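Local coordinates for CLIP-associating protein 2 (Mus musculus, PDB 3WOZ), which probably binds tubulin through TOG domains built of HEAT repeats and contributes to the control of microtubule dynamics, at residues A[72-77]-A[117-122]; A[97-100]-A[104-107]; A[168-173]-A[212-217]. One frame throughout, in Å; residues are numbered along the deposited sequence.

Contact 1 (A[72-77]-A[117-122])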
loop_
_atom_site.group_PDB
_atom_site.type_symbol
_atom_site.label_atom_id
_atom_site.label_comp_id
_atom_site.label_asym_id
_atom_site.label_seq_id
_atom_site.Cartn_x
_atom_site.Cartn_y
_atom_site.Cartn_z
ATOM N N ASP A 72 -11.246 8.944 -6.141
ATOM C CA ASP A 72 -11.301 10.181 -6.919
ATOM C C ASP A 72 -10.102 11.083 -6.669
ATOM O O ASP A 72 -9.595 11.717 -7.593
ATOM C CB ASP A 72 -12.585 10.942 -6.591
ATOM C CG ASP A 72 -13.811 10.225 -7.081
ATOM O OD1 ASP A 72 -14.514 9.603 -6.247
ATOM O OD2 ASP A 72 -14.053 10.259 -8.306
ATOM N N PHE A 73 -9.669 11.137 -5.411
ATOM C CA PHE A 73 -8.540 11.964 -4.996
ATOM C C PHE A 73 -7.257 11.493 -5.657
ATOM O O PHE A 73 -6.525 12.299 -6.231
ATOM C CB PHE A 73 -8.410 11.946 -3.469
ATOM C CG PHE A 73 -7.212 12.685 -2.942
ATOM C CD1 PHE A 73 -6.182 11.997 -2.310
ATOM C CD2 PHE A 73 -7.119 14.070 -3.060
ATOM C CE1 PHE A 73 -5.082 12.673 -1.802
ATOM C CE2 PHE A 73 -6.019 14.751 -2.562
ATOM C CZ PHE A 73 -5.003 14.053 -1.924
ATOM N N ILE A 74 -7.000 10.187 -5.585
ATOM C CA ILE A 74 -5.844 9.592 -6.237
ATOM C C ILE A 74 -5.894 9.804 -7.756
ATOM O O ILE A 74 -4.904 10.216 -8.358
ATOM C CB ILE A 74 -5.697 8.086 -5.902
ATOM C CG1 ILE A 74 -5.421 7.888 -4.406
ATOM C CG2 ILE A 74 -4.584 7.457 -6.728
ATOM C CD1 ILE A 74 -5.774 6.502 -3.888
ATOM N N GLN A 75 -7.046 9.533 -8.366
ATOM C CA GLN A 75 -7.189 9.660 -9.821
ATOM C C GLN A 75 -6.957 11.084 -10.336
ATOM O O GLN A 75 -6.376 11.270 -11.397
ATOM C CB GLN A 75 -8.539 9.113 -10.289
ATOM C CG GLN A 75 -8.579 7.592 -10.322
ATOM C CD GLN A 75 -9.978 7.027 -10.478
ATOM O OE1 GLN A 75 -10.973 7.742 -10.341
ATOM N NE2 GLN A 75 -10.060 5.735 -10.762
ATOM N N VAL A 76 -7.385 12.080 -9.566
ATOM C CA VAL A 76 -7.244 13.480 -9.964
ATOM C C VAL A 76 -5.832 14.029 -9.711
ATOM O O VAL A 76 -5.297 14.762 -10.540
ATOM C CB VAL A 76 -8.341 14.364 -9.297
ATOM C CG1 VAL A 76 -8.001 15.860 -9.366
ATOM C CG2 VAL A 76 -9.701 14.086 -9.937
ATOM N N HIS A 77 -5.219 13.641 -8.593
ATOM C CA HIS A 77 -3.977 14.265 -8.136
ATOM C C HIS A 77 -2.731 13.374 -8.130
ATOM O O HIS A 77 -1.691 13.788 -7.611
ATOM C CB HIS A 77 -4.171 14.878 -6.742
ATOM C CG HIS A 77 -5.117 16.037 -6.715
ATOM N ND1 HIS A 77 -6.367 15.963 -6.136
ATOM C CD2 HIS A 77 -5.000 17.294 -7.202
ATOM C CE1 HIS A 77 -6.977 17.127 -6.264
ATOM N NE2 HIS A 77 -6.172 17.950 -6.911
ATOM N N GLU A 117 -2.206 1.264 -9.859
ATOM C CA GLU A 117 -2.211 1.647 -11.270
ATOM C C GLU A 117 -1.961 3.140 -11.494
ATOM O O GLU A 117 -1.910 3.590 -12.635
ATOM C CB GLU A 117 -3.521 1.207 -11.959
ATOM C CG GLU A 117 -4.763 2.005 -11.554
ATOM C CD GLU A 117 -6.061 1.438 -12.134
ATOM O OE1 GLU A 117 -6.110 0.237 -12.468
ATOM O OE2 GLU A 117 -7.044 2.200 -12.245
ATOM N N SER A 118 -1.795 3.900 -10.413
ATOM C CA SER A 118 -1.682 5.359 -10.525
ATOM C C SER A 118 -0.272 5.935 -10.292
ATOM O O SER A 118 -0.052 7.124 -10.490
ATOM C CB SER A 118 -2.676 6.044 -9.580
ATOM O OG SER A 118 -4.002 5.597 -9.812
ATOM N N PHE A 119 0.672 5.098 -9.877
ATOM C CA PHE A 119 1.995 5.588 -9.470
ATOM C C PHE A 119 3.107 4.778 -10.118
ATOM O O PHE A 119 2.892 3.617 -10.446
ATOM C CB PHE A 119 2.132 5.536 -7.944
ATOM C CG PHE A 119 1.230 6.490 -7.218
ATOM C CD1 PHE A 119 1.598 7.825 -7.050
ATOM C CD2 PHE A 119 0.016 6.057 -6.688
ATOM C CE1 PHE A 119 0.768 8.712 -6.371
ATOM C CE2 PHE A 119 -0.822 6.939 -6.011
ATOM C CZ PHE A 119 -0.446 8.267 -5.851
ATOM N N PRO A 120 4.309 5.376 -10.288
ATOM C CA PRO A 120 5.414 4.603 -10.874
ATOM C C PRO A 120 5.688 3.326 -10.086
ATOM O O PRO A 120 5.619 3.335 -8.859
ATOM C CB PRO A 120 6.613 5.557 -10.783
ATOM C CG PRO A 120 6.013 6.922 -10.693
ATOM C CD PRO A 120 4.719 6.752 -9.947
ATOM N N ASN A 121 5.985 2.244 -10.797
ATOM C CA ASN A 121 6.181 0.936 -10.179
ATOM C C ASN A 121 7.401 0.858 -9.252
ATOM O O ASN A 121 7.312 0.302 -8.155
ATOM C CB ASN A 121 6.248 -0.160 -11.247
ATOM C CG ASN A 121 4.900 -0.422 -11.919
ATOM O OD1 ASN A 121 3.841 -0.321 -11.291
ATOM N ND2 ASN A 121 4.941 -0.782 -13.200
ATOM N N ASP A 122 8.532 1.406 -9.699
ATOM C CA ASP A 122 9.765 1.378 -8.905
ATOM C C ASP A 122 9.566 2.041 -7.544
ATOM O O ASP A 122 9.939 1.468 -6.516
ATOM C CB ASP A 122 10.956 1.993 -9.670
ATOM C CG ASP A 122 10.727 3.446 -10.075
ATOM O OD1 ASP A 122 9.557 3.877 -10.224
ATOM O OD2 ASP A 122 11.735 4.163 -10.260
HETATM O O HOH W 1 -7.711 4.673 -11.697
#
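Ile74 meets Ser118 and Phe119 through one methyl group, CG2. Ile74 and Phe119 are buried, and their contact is apolar. Ile74 CG2 lies 3.6 Å from Ser118 OG and 3.7 Å from Ser118 CB, so the methyl rests against the whole short side chain of the serine. The same methyl is 3.9 Å from Phe119 CE2 and approaches that ring obliquely. CG2 of Ile74 stands anti to the backbone N, which carries it out from helix 60-77 toward the turn after helix 102-118. Ile114 and Thr115 of helix 102-118 also touch Ile74.

The fold is the all-helical HEAT-repeat array of a TOG domain. Here the C-terminal end of helix 60-77 packs against the turn that joins helix 102-118 to helix 121-133. Pro120 takes the N-cap position of the latter helix.

The hydroxyl of Ser118 is satisfied within its own helix. With chi1 -55° OG lies beside the backbone N, and from there it bonds back to the backbone O of Ile114. The polar link across the contact is made through water. At the exposed side, Gln75 and Glu117 do not touch directly. One water bridges them: Gln75 NE2 donates to it at 2.7 Å, and the water donates to Glu117 OE2 at 2.6 Å.

Contact 2 (A[97-100]-A[104-107])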
loop_
_atom_site.group_PDB
_atom_site.type_symbol
_atom_site.label_atom_id
_atom_site.label_comp_id
_atom_site.label_asym_id
_atom_site.label_seq_id
_atom_site.Cartn_x
_atom_site.Cartn_y
_atom_site.Cartn_z
ATOM N N GLY A 97 -4.997 -5.258 6.333
ATOM C CA GLY A 97 -4.604 -6.326 7.247
ATOM C C GLY A 97 -5.287 -6.259 8.602
ATOM O O GLY A 97 -5.006 -7.079 9.477
ATOM N N ALA A 98 -6.185 -5.290 8.775
ATOM C CA ALA A 98 -6.876 -5.090 10.054
ATOM C C ALA A 98 -8.160 -5.918 10.223
ATOM O O ALA A 98 -8.857 -5.768 11.223
ATOM C CB ALA A 98 -7.165 -3.606 10.276
ATOM N N ASP A 99 -8.462 -6.784 9.256
ATOM C CA ASP A 99 -9.646 -7.662 9.316
ATOM C C ASP A 99 -10.941 -6.854 9.503
ATOM O O ASP A 99 -11.727 -7.101 10.421
ATOM C CB ASP A 99 -9.483 -8.725 10.421
ATOM C CG ASP A 99 -10.571 -9.796 10.385
ATOM O OD1 ASP A 99 -10.723 -10.472 9.343
ATOM O OD2 ASP A 99 -11.267 -9.960 11.411
ATOM N N LEU A 100 -11.141 -5.871 8.631
ATOM C CA LEU A 100 -12.362 -5.070 8.636
ATOM C C LEU A 100 -13.518 -5.888 8.060
ATOM O O LEU A 100 -13.307 -6.974 7.507
ATOM C CB LEU A 100 -12.161 -3.775 7.836
ATOM C CG LEU A 100 -11.024 -2.852 8.296
ATOM C CD1 LEU A 100 -10.674 -1.855 7.206
ATOM C CD2 LEU A 100 -11.352 -2.132 9.604
ATOM N N VAL A 104 -16.254 -2.980 3.913
ATOM C CA VAL A 104 -15.176 -2.016 4.108
ATOM C C VAL A 104 -13.861 -2.502 3.479
ATOM O O VAL A 104 -13.142 -1.711 2.865
ATOM C CB VAL A 104 -14.999 -1.661 5.611
ATOM C CG1 VAL A 104 -13.926 -0.602 5.807
ATOM C CG2 VAL A 104 -16.313 -1.159 6.193
ATOM N N GLN A 105 -13.560 -3.796 3.614
ATOM C CA GLN A 105 -12.388 -4.402 2.966
ATOM C C GLN A 105 -12.400 -4.203 1.454
ATOM O O GLN A 105 -11.349 -3.980 0.847
ATOM C CB GLN A 105 -12.281 -5.902 3.273
ATOM C CG GLN A 105 -11.623 -6.235 4.607
ATOM C CD GLN A 105 -11.112 -7.680 4.684
ATOM O OE1 GLN A 105 -10.557 -8.212 3.719
ATOM N NE2 GLN A 105 -11.302 -8.313 5.839
ATOM N N ALA A 106 -13.587 -4.300 0.850
ATOM C CA ALA A 106 -13.738 -4.064 -0.582
ATOM C C ALA A 106 -13.285 -2.651 -0.976
ATOM O O ALA A 106 -12.658 -2.465 -2.022
ATOM C CB ALA A 106 -15.180 -4.313 -1.024
ATOM N N LYS A 107 -13.587 -1.676 -0.121
ATOM C CA LYS A 107 -13.233 -0.279 -0.364
ATOM C C LYS A 107 -11.729 -0.026 -0.208
ATOM O O LYS A 107 -11.169 0.811 -0.906
ATOM C CB LYS A 107 -14.023 0.641 0.571
ATOM C CG LYS A 107 -15.538 0.661 0.325
ATOM C CD LYS A 107 -16.250 1.365 1.483
ATOM C CE LYS A 107 -17.669 1.810 1.117
ATOM N NZ LYS A 107 -18.579 0.674 0.785
#
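This is a local surface contact between Leu100 and the two residues Val104 and Gln105, made where the chain turns from one helix into the next. It sits in the loop between helix 85-96 and helix 102-118 of the HEAT-repeat array of the TOG domain. The loop folds back on the first turns of the second helix. The nearest CA atoms are those of Leu100 and Gln105, 5.7 Å apart. Asp99 has positive phi (56°) and breaks from helical geometry there.

The polar part is one hydrogen bond. The side-chain amide of Gln105 gives an N-H from NE2 to the backbone O of Leu100, at 2.9 Å. The bond is moderately bent, 154° at the hydrogen. The donor is tilted from the carbonyl plane, by 21°. Beyond CG the Gln105 chain is extended, and this carries the amide back to the loop. CG of Gln105 also comes to 3.4 Å from Leu100 O, so the carbonyl is met by both the amide and the chain. Were Gln105 replaced by an alanine, Leu100 O would probably lose this donor, and the loop would be less firmly held to the helix.

Asp99 OD1 stays 4.2 Å from Gln105 NE2, too far for a hydrogen bond, with the carboxylate and amide planes steeply inclined. It makes a long, weak ion pair with Lys142. Val104 also touches Ser64 of helix 60-77, which places this turn beside that helix.

The apolar part is a branch-to-branch touch, with Leu100 CD1 3.8 Å from Val104 CG1.

Contact 3 (A[168-173]-A[212-217])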
loop_
_atom_site.group_PDB
_atom_site.type_symbol
_atom_site.label_atom_id
_atom_site.label_comp_id
_atom_site.label_asym_id
_atom_site.label_seq_id
_atom_site.Cartn_x
_atom_site.Cartn_y
_atom_site.Cartn_z
ATOM N N GLU A 168 18.509 -3.229 0.885
ATOM C CA GLU A 168 17.114 -3.186 1.336
ATOM C C GLU A 168 16.260 -4.303 0.739
ATOM O O GLU A 168 15.469 -4.932 1.445
ATOM C CB GLU A 168 16.486 -1.827 1.022
ATOM C CG GLU A 168 16.841 -0.745 2.024
ATOM C CD GLU A 168 16.166 0.585 1.733
ATOM O OE1 GLU A 168 15.631 0.768 0.613
ATOM O OE2 GLU A 168 16.177 1.454 2.631
ATOM N N THR A 169 16.437 -4.545 -0.557
ATOM C CA THR A 169 15.685 -5.573 -1.265
ATOM C C THR A 169 16.173 -6.969 -0.874
ATOM O O THR A 169 15.398 -7.928 -0.869
ATOM C CB THR A 169 15.746 -5.356 -2.790
ATOM O OG1 THR A 169 15.452 -3.985 -3.082
ATOM C CG2 THR A 169 14.732 -6.225 -3.501
ATOM N N ARG A 170 17.458 -7.064 -0.541
ATOM C CA ARG A 170 18.049 -8.283 -0.000
ATOM C C ARG A 170 17.515 -8.555 1.409
ATOM O O ARG A 170 17.218 -9.697 1.759
ATOM C CB ARG A 170 19.571 -8.142 0.023
ATOM C CG ARG A 170 20.348 -9.444 0.064
ATOM C CD ARG A 170 21.759 -9.279 -0.514
ATOM N NE ARG A 170 22.436 -8.064 -0.051
ATOM C CZ ARG A 170 22.807 -7.053 -0.837
ATOM N NH1 ARG A 170 22.583 -7.096 -2.146
ATOM N NH2 ARG A 170 23.411 -5.997 -0.311
ATOM N N LEU A 171 17.395 -7.491 2.201
ATOM C CA LEU A 171 16.859 -7.555 3.562
ATOM C C LEU A 171 15.370 -7.929 3.568
ATOM O O LEU A 171 14.897 -8.593 4.491
ATOM C CB LEU A 171 17.077 -6.210 4.272
ATOM C CG LEU A 171 16.710 -5.989 5.746
ATOM C CD1 LEU A 171 17.625 -6.756 6.693
ATOM C CD2 LEU A 171 16.742 -4.501 6.074
ATOM N N ALA A 172 14.647 -7.503 2.533
ATOM C CA ALA A 172 13.212 -7.774 2.416
ATOM C C ALA A 172 12.933 -9.198 1.957
ATOM O O ALA A 172 12.078 -9.880 2.530
ATOM C CB ALA A 172 12.558 -6.776 1.483
ATOM N N VAL A 173 13.657 -9.642 0.930
ATOM C CA VAL A 173 13.504 -10.999 0.400
ATOM C C VAL A 173 13.835 -12.060 1.461
ATOM O O VAL A 173 13.192 -13.111 1.501
ATOM C CB VAL A 173 14.321 -11.210 -0.903
ATOM C CG1 VAL A 173 14.336 -12.675 -1.318
ATOM C CG2 VAL A 173 13.748 -10.365 -2.031
ATOM N N GLY A 212 22.417 -15.558 -4.114
ATOM C CA GLY A 212 23.846 -15.800 -3.923
ATOM C C GLY A 212 24.436 -15.011 -2.768
ATOM O O GLY A 212 25.335 -15.494 -2.074
ATOM N N ALA A 213 23.915 -13.804 -2.557
ATOM C CA ALA A 213 24.370 -12.925 -1.481
ATOM C C ALA A 213 23.623 -13.157 -0.160
ATOM O O ALA A 213 23.681 -12.325 0.754
ATOM C CB ALA A 213 24.266 -11.470 -1.915
ATOM N N LEU A 214 22.933 -14.294 -0.068
ATOM C CA LEU A 214 22.239 -14.710 1.154
ATOM C C LEU A 214 22.886 -15.965 1.742
ATOM O O LEU A 214 23.476 -16.758 0.999
ATOM C CB LEU A 214 20.758 -14.991 0.867
ATOM C CG LEU A 214 19.833 -13.868 0.393
ATOM C CD1 LEU A 214 18.468 -14.444 0.039
ATOM C CD2 LEU A 214 19.702 -12.772 1.438
ATOM N N PRO A 215 22.779 -16.155 3.077
ATOM C CA PRO A 215 23.293 -17.367 3.723
ATOM C C PRO A 215 22.642 -18.652 3.205
ATOM O O PRO A 215 21.553 -18.609 2.622
ATOM C CB PRO A 215 22.945 -17.151 5.200
ATOM C CG PRO A 215 22.907 -15.677 5.354
ATOM C CD PRO A 215 22.317 -15.170 4.074
ATOM N N LYS A 216 23.314 -19.781 3.431
ATOM C CA LYS A 216 22.886 -21.098 2.938
ATOM C C LYS A 216 21.473 -21.499 3.378
ATOM O O LYS A 216 20.859 -22.388 2.781
ATOM C CB LYS A 216 23.891 -22.173 3.365
ATOM C CG LYS A 216 25.278 -22.013 2.760
ATOM C CD LYS A 216 26.319 -22.826 3.525
ATOM C CE LYS A 216 27.686 -22.774 2.850
ATOM N NZ LYS A 216 28.249 -21.396 2.773
ATOM N N THR A 217 20.974 -20.839 4.422
ATOM C CA THR A 217 19.638 -21.101 4.959
ATOM C C THR A 217 18.548 -20.570 4.024
ATOM O O THR A 217 17.708 -21.337 3.547
ATOM C CB THR A 217 19.460 -20.504 6.379
ATOM O OG1 THR A 217 19.764 -19.104 6.360
ATOM C CG2 THR A 217 20.373 -21.201 7.383
#
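Arg170 makes the direct contacts of this pair, lying against Ala213 and Leu214 with the aliphatic part of its chain. The site is toward the C-terminal end of the HEAT-repeat array, where helix 167-179 faces the turn between helix 204-212 and helix 216-226. Pro215 is the N-cap residue of that last helix.

Along helix 167-179, Thr169 packs on Phe125 and Met129 of helix 121-133. Arg170 follows and points at the turn. Its CG is anti to the backbone N (chi1 -158°), and CG lies 3.7 Å from Leu214 CD2. The two side chains slide past each other in opposite directions. The chain then bends at chi3 (44°). The CD of Arg170 reaches Ala213 CB at 3.6 Å and is 3.8 Å from the backbone O of Ala213. Ala213 CB approaches the guanidinium obliquely. The polar end has its partner just before the helix: NH1 hydrogen-bonds to Asn165 OD1, which probably limits its rotation. Leu210 of helix 204-212 also touches Arg170.

Ala172 again packs on Met129. Val173, one turn after Arg170, points toward the turn and rests on Leu210. Val173 N is hydrogen-bonded to Thr169 O, as in an alpha-helix.

Leu214 CD2 also comes to 4.0 Å from the backbone O of Arg170.

In the fold
The three contacts are spread along one HEAT-repeat array and do not touch. Contacts 1 and 2 both use helix 102-118: contact 2 lies by its start, contact 1 at its end, with centres 20 Å apart. Contact 2 is nested within the chain loop that contact 1 closes. Contact 3 comes later in the chain, in series with both. Its centre is 31 Å from each of the other two, yet the nearest atoms of contacts 1 and 3 are about 8 Å apart. Contacts 2 and 3 come no nearer than about 18 Å between nearest atoms. Helix 121-133 relates contacts 1 and 3: it starts in contact 1, and its side packs on helix 167-179 of contact 3.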